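Local coordinates for putative uncharacterized protein (Mycobacterium avium, PDB 2Z6V) that is a putative sulfotransferase, STF9, that probably transfers a sulfuryl group to an acceptor not yet identified, at residues M223-L234 with H252-F263. Residues are numbered along the deposited sequence; the frame is centred on the assembly and turned at random.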
# COMPACT_ATOMS: atom_id res chain seq x y z
N MET A 223 -0.87 16.08 2.05
CA MET A 223 -0.44 14.95 1.25
C MET A 223 0.16 15.26 -0.13
O MET A 223 0.58 14.34 -0.85
CB MET A 223 -1.61 13.97 1.11
CG MET A 223 -2.11 13.42 2.45
SD MET A 223 -0.84 12.51 3.38
CE MET A 223 -0.50 11.17 2.24
N SER A 224 0.23 16.53 -0.49
CA SER A 224 0.76 16.90 -1.80
C SER A 224 2.22 16.50 -2.02
O SER A 224 2.56 15.98 -3.08
CB SER A 224 0.58 18.41 -2.05
OG SER A 224 1.39 19.19 -1.19
N SER A 225 3.08 16.74 -1.04
CA SER A 225 4.48 16.37 -1.19
C SER A 225 4.61 14.89 -1.54
O SER A 225 5.44 14.50 -2.36
CB SER A 225 5.26 16.67 0.10
OG SER A 225 4.73 15.95 1.20
N THR A 226 3.77 14.08 -0.91
CA THR A 226 3.79 12.64 -1.10
C THR A 226 3.38 12.20 -2.50
O THR A 226 4.09 11.44 -3.16
CB THR A 226 2.88 11.95 -0.09
OG1 THR A 226 3.18 12.44 1.23
CG2 THR A 226 3.08 10.44 -0.14
N TYR A 227 2.22 12.66 -2.95
CA TYR A 227 1.78 12.28 -4.28
C TYR A 227 2.70 12.85 -5.34
O TYR A 227 2.92 12.21 -6.37
CB TYR A 227 0.32 12.70 -4.52
CG TYR A 227 -0.65 11.71 -3.92
CD1 TYR A 227 -1.02 11.80 -2.58
CD2 TYR A 227 -1.11 10.62 -4.65
CE1 TYR A 227 -1.82 10.82 -1.98
CE2 TYR A 227 -1.90 9.63 -4.07
CZ TYR A 227 -2.25 9.74 -2.74
OH TYR A 227 -3.01 8.75 -2.15
N GLU A 228 3.26 14.03 -5.09
CA GLU A 228 4.17 14.63 -6.05
C GLU A 228 5.42 13.78 -6.11
O GLU A 228 6.05 13.65 -7.16
CB GLU A 228 4.51 16.06 -5.65
CG GLU A 228 3.51 17.09 -6.13
CD GLU A 228 3.53 18.35 -5.29
OE1 GLU A 228 4.65 18.79 -4.94
OE2 GLU A 228 2.44 18.89 -4.99
N TYR A 229 5.79 13.20 -4.97
CA TYR A 229 6.95 12.33 -4.91
C TYR A 229 6.64 11.05 -5.69
O TYR A 229 7.46 10.55 -6.46
CB TYR A 229 7.29 11.99 -3.45
CG TYR A 229 8.45 11.04 -3.31
CD1 TYR A 229 9.71 11.35 -3.84
CD2 TYR A 229 8.29 9.79 -2.68
CE1 TYR A 229 10.77 10.45 -3.76
CE2 TYR A 229 9.35 8.89 -2.59
CZ TYR A 229 10.58 9.23 -3.14
OH TYR A 229 11.63 8.34 -3.07
N GLN A 230 5.43 10.51 -5.51
CA GLN A 230 5.09 9.29 -6.21
C GLN A 230 5.25 9.46 -7.72
O GLN A 230 5.81 8.59 -8.38
CB GLN A 230 3.67 8.84 -5.91
CG GLN A 230 3.39 7.45 -6.44
CD GLN A 230 1.96 7.02 -6.26
OE1 GLN A 230 1.25 7.54 -5.39
NE2 GLN A 230 1.53 6.05 -7.06
N LYS A 231 4.76 10.58 -8.25
CA LYS A 231 4.87 10.83 -9.69
C LYS A 231 6.33 10.83 -10.16
O LYS A 231 6.66 10.23 -11.19
CB LYS A 231 4.19 12.16 -10.04
CG LYS A 231 4.38 12.58 -11.50
CD LYS A 231 3.28 13.55 -11.94
CE LYS A 231 3.42 13.89 -13.42
NZ LYS A 231 2.12 14.25 -14.05
N ARG A 232 7.21 11.49 -9.41
CA ARG A 232 8.63 11.53 -9.76
C ARG A 232 9.21 10.12 -9.72
O ARG A 232 9.98 9.72 -10.59
CB ARG A 232 9.40 12.43 -8.78
CG ARG A 232 9.18 13.92 -8.97
CD ARG A 232 10.06 14.72 -8.03
NE ARG A 232 9.29 15.31 -6.94
CZ ARG A 232 9.56 15.11 -5.65
NH1 ARG A 232 10.57 14.35 -5.29
NH2 ARG A 232 8.80 15.69 -4.73
N TYR A 233 8.81 9.36 -8.69
CA TYR A 233 9.26 7.99 -8.52
C TYR A 233 8.85 7.21 -9.77
O TYR A 233 9.68 6.53 -10.37
CB TYR A 233 8.57 7.38 -7.30
CG TYR A 233 9.33 6.28 -6.62
CD1 TYR A 233 10.11 6.54 -5.49
CD2 TYR A 233 9.24 4.96 -7.06
CE1 TYR A 233 10.76 5.52 -4.80
CE2 TYR A 233 9.89 3.92 -6.38
CZ TYR A 233 10.65 4.21 -5.24
OH TYR A 233 11.28 3.20 -4.55
N LEU A 234 7.58 7.30 -10.14
CA LEU A 234 7.10 6.58 -11.31
C LEU A 234 7.79 7.04 -12.59
O LEU A 234 8.04 6.23 -13.49
CB LEU A 234 5.58 6.73 -11.43
CG LEU A 234 4.81 6.13 -10.25
CD1 LEU A 234 3.33 6.37 -10.44
CD2 LEU A 234 5.09 4.64 -10.16
N HIS A 252 -5.59 5.33 -0.74
CA HIS A 252 -5.63 6.33 -1.80
C HIS A 252 -7.03 6.95 -1.67
O HIS A 252 -7.26 8.11 -2.00
CB HIS A 252 -5.51 5.69 -3.19
CG HIS A 252 -4.10 5.59 -3.70
ND1 HIS A 252 -3.20 6.63 -3.63
CD2 HIS A 252 -3.47 4.59 -4.37
CE1 HIS A 252 -2.08 6.28 -4.23
NE2 HIS A 252 -2.22 5.05 -4.69
N SER A 253 -7.96 6.14 -1.17
CA SER A 253 -9.33 6.57 -0.96
C SER A 253 -9.37 7.71 0.06
O SER A 253 -10.07 8.70 -0.11
CB SER A 253 -10.17 5.40 -0.44
OG SER A 253 -9.55 4.79 0.68
N VAL A 254 -8.61 7.55 1.13
CA VAL A 254 -8.54 8.56 2.17
C VAL A 254 -7.94 9.84 1.59
O VAL A 254 -8.50 10.93 1.73
CB VAL A 254 -7.67 8.08 3.34
CG1 VAL A 254 -7.57 9.15 4.40
CG2 VAL A 254 -8.26 6.79 3.92
N HIS A 255 -6.81 9.70 0.92
CA HIS A 255 -6.11 10.83 0.33
C HIS A 255 -6.53 11.11 -1.12
O HIS A 255 -5.77 11.71 -1.88
CB HIS A 255 -4.60 10.57 0.36
CG HIS A 255 -4.10 10.04 1.67
ND1 HIS A 255 -4.32 10.70 2.86
CD2 HIS A 255 -3.42 8.91 1.98
CE1 HIS A 255 -3.79 10.00 3.85
NE2 HIS A 255 -3.24 8.91 3.34
N ILE A 256 -7.75 10.72 -1.49
CA ILE A 256 -8.20 10.90 -2.87
C ILE A 256 -8.11 12.33 -3.41
O ILE A 256 -7.92 12.53 -4.61
CB ILE A 256 -9.63 10.35 -3.08
CG1 ILE A 256 -9.94 10.31 -4.58
CG2 ILE A 256 -10.63 11.18 -2.30
CD1 ILE A 256 -11.07 9.38 -4.94
N GLU A 257 -8.24 13.32 -2.53
CA GLU A 257 -8.15 14.71 -2.97
C GLU A 257 -6.75 15.09 -3.45
O GLU A 257 -6.60 15.79 -4.46
CB GLU A 257 -8.59 15.65 -1.85
CG GLU A 257 -10.10 15.64 -1.55
CD GLU A 257 -10.96 15.63 -2.81
OE1 GLU A 257 -10.51 16.14 -3.86
OE2 GLU A 257 -12.11 15.12 -2.76
N ALA A 258 -5.71 14.66 -2.74
CA ALA A 258 -4.34 14.98 -3.14
C ALA A 258 -3.96 14.18 -4.39
O ALA A 258 -3.23 14.68 -5.25
CB ALA A 258 -3.37 14.67 -2.00
N LEU A 259 -4.46 12.95 -4.47
CA LEU A 259 -4.21 12.09 -5.62
C LEU A 259 -4.70 12.81 -6.88
O LEU A 259 -3.95 13.01 -7.83
CB LEU A 259 -4.94 10.75 -5.42
CG LEU A 259 -4.81 9.63 -6.46
CD1 LEU A 259 -5.40 8.36 -5.89
CD2 LEU A 259 -5.52 10.00 -7.74
N LEU A 260 -5.98 13.21 -6.88
CA LEU A 260 -6.57 13.89 -8.02
C LEU A 260 -5.80 15.13 -8.44
O LEU A 260 -5.69 15.45 -9.63
CB LEU A 260 -8.02 14.26 -7.72
CG LEU A 260 -8.93 13.04 -7.77
CD1 LEU A 260 -10.33 13.40 -7.30
CD2 LEU A 260 -8.95 12.48 -9.19
N LYS A 261 -5.25 15.82 -7.45
CA LYS A 261 -4.46 17.01 -7.69
C LYS A 261 -3.25 16.67 -8.57
O LYS A 261 -2.98 17.36 -9.55
CB LYS A 261 -3.98 17.58 -6.36
CG LYS A 261 -3.79 19.08 -6.35
CD LYS A 261 -5.10 19.77 -6.05
CE LYS A 261 -5.57 19.47 -4.64
NZ LYS A 261 -6.82 20.21 -4.30
N VAL A 262 -2.54 15.59 -8.23
CA VAL A 262 -1.34 15.15 -8.95
C VAL A 262 -1.62 14.29 -10.19
O VAL A 262 -0.89 14.36 -11.18
CB VAL A 262 -0.40 14.39 -8.00
CG1 VAL A 262 0.74 13.73 -8.78
CG2 VAL A 262 0.15 15.35 -6.96
N PHE A 263 -2.67 13.46 -10.14
CA PHE A 263 -3.04 12.62 -11.27
C PHE A 263 -4.50 12.92 -11.63
O PHE A 263 -5.37 12.06 -11.51
CB PHE A 263 -2.93 11.14 -10.91
CG PHE A 263 -1.57 10.73 -10.41
CD1 PHE A 263 -0.53 10.51 -11.30
CD2 PHE A 263 -1.34 10.56 -9.05
CE1 PHE A 263 0.72 10.13 -10.85
CE2 PHE A 263 -0.08 10.18 -8.58
CZ PHE A 263 0.95 9.96 -9.49
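A helix-helix packing of the α/β sulfotransferase fold is built round Y227 of helix 224-238, which reaches across to helix 256-262 and the turn before it; the axes of the two segments come within 9.0 Å and cross at -45°. Its CG lies anti to the carbonyl carbon (chi1 -81°), which sends the ring along the second helix toward its N-terminal end. One ring face rests on backbone at A258 and L259, with L259 CB 3.5 Å from Y227 CE2, while H252 and F263 meet the ring at its edge. The phenol ends in a hydrogen bond of 2.6 Å between Y227 OH and H252 ND1; the two rings meet rim to rim, their planes 46° apart. On its other nitrogen, NE2, H252 is bonded to D191, so the imidazole is held from both sides and its rotation is probably fixed.

Next to S224, M223 bends at chi2 and chi3, laying its methyl CE 3.6 Å from the centroid of the H255 ring in a CH-pi contact over the face; V254 CB backs the opposite face. A258, with only a methyl, brings CB to 3.6 Å from M223 CB. Farther along, V262 CG2 packs 3.6 Å from Y227 CB, and K231 lays its CB against F263 CZ.

Helix 192-195 lies against the first helix, where H195 takes the amide oxygen of Q230; strand 109-113 of the central parallel sheet packs against H252 and I256, and helix 301-326 flanks the turn and E257.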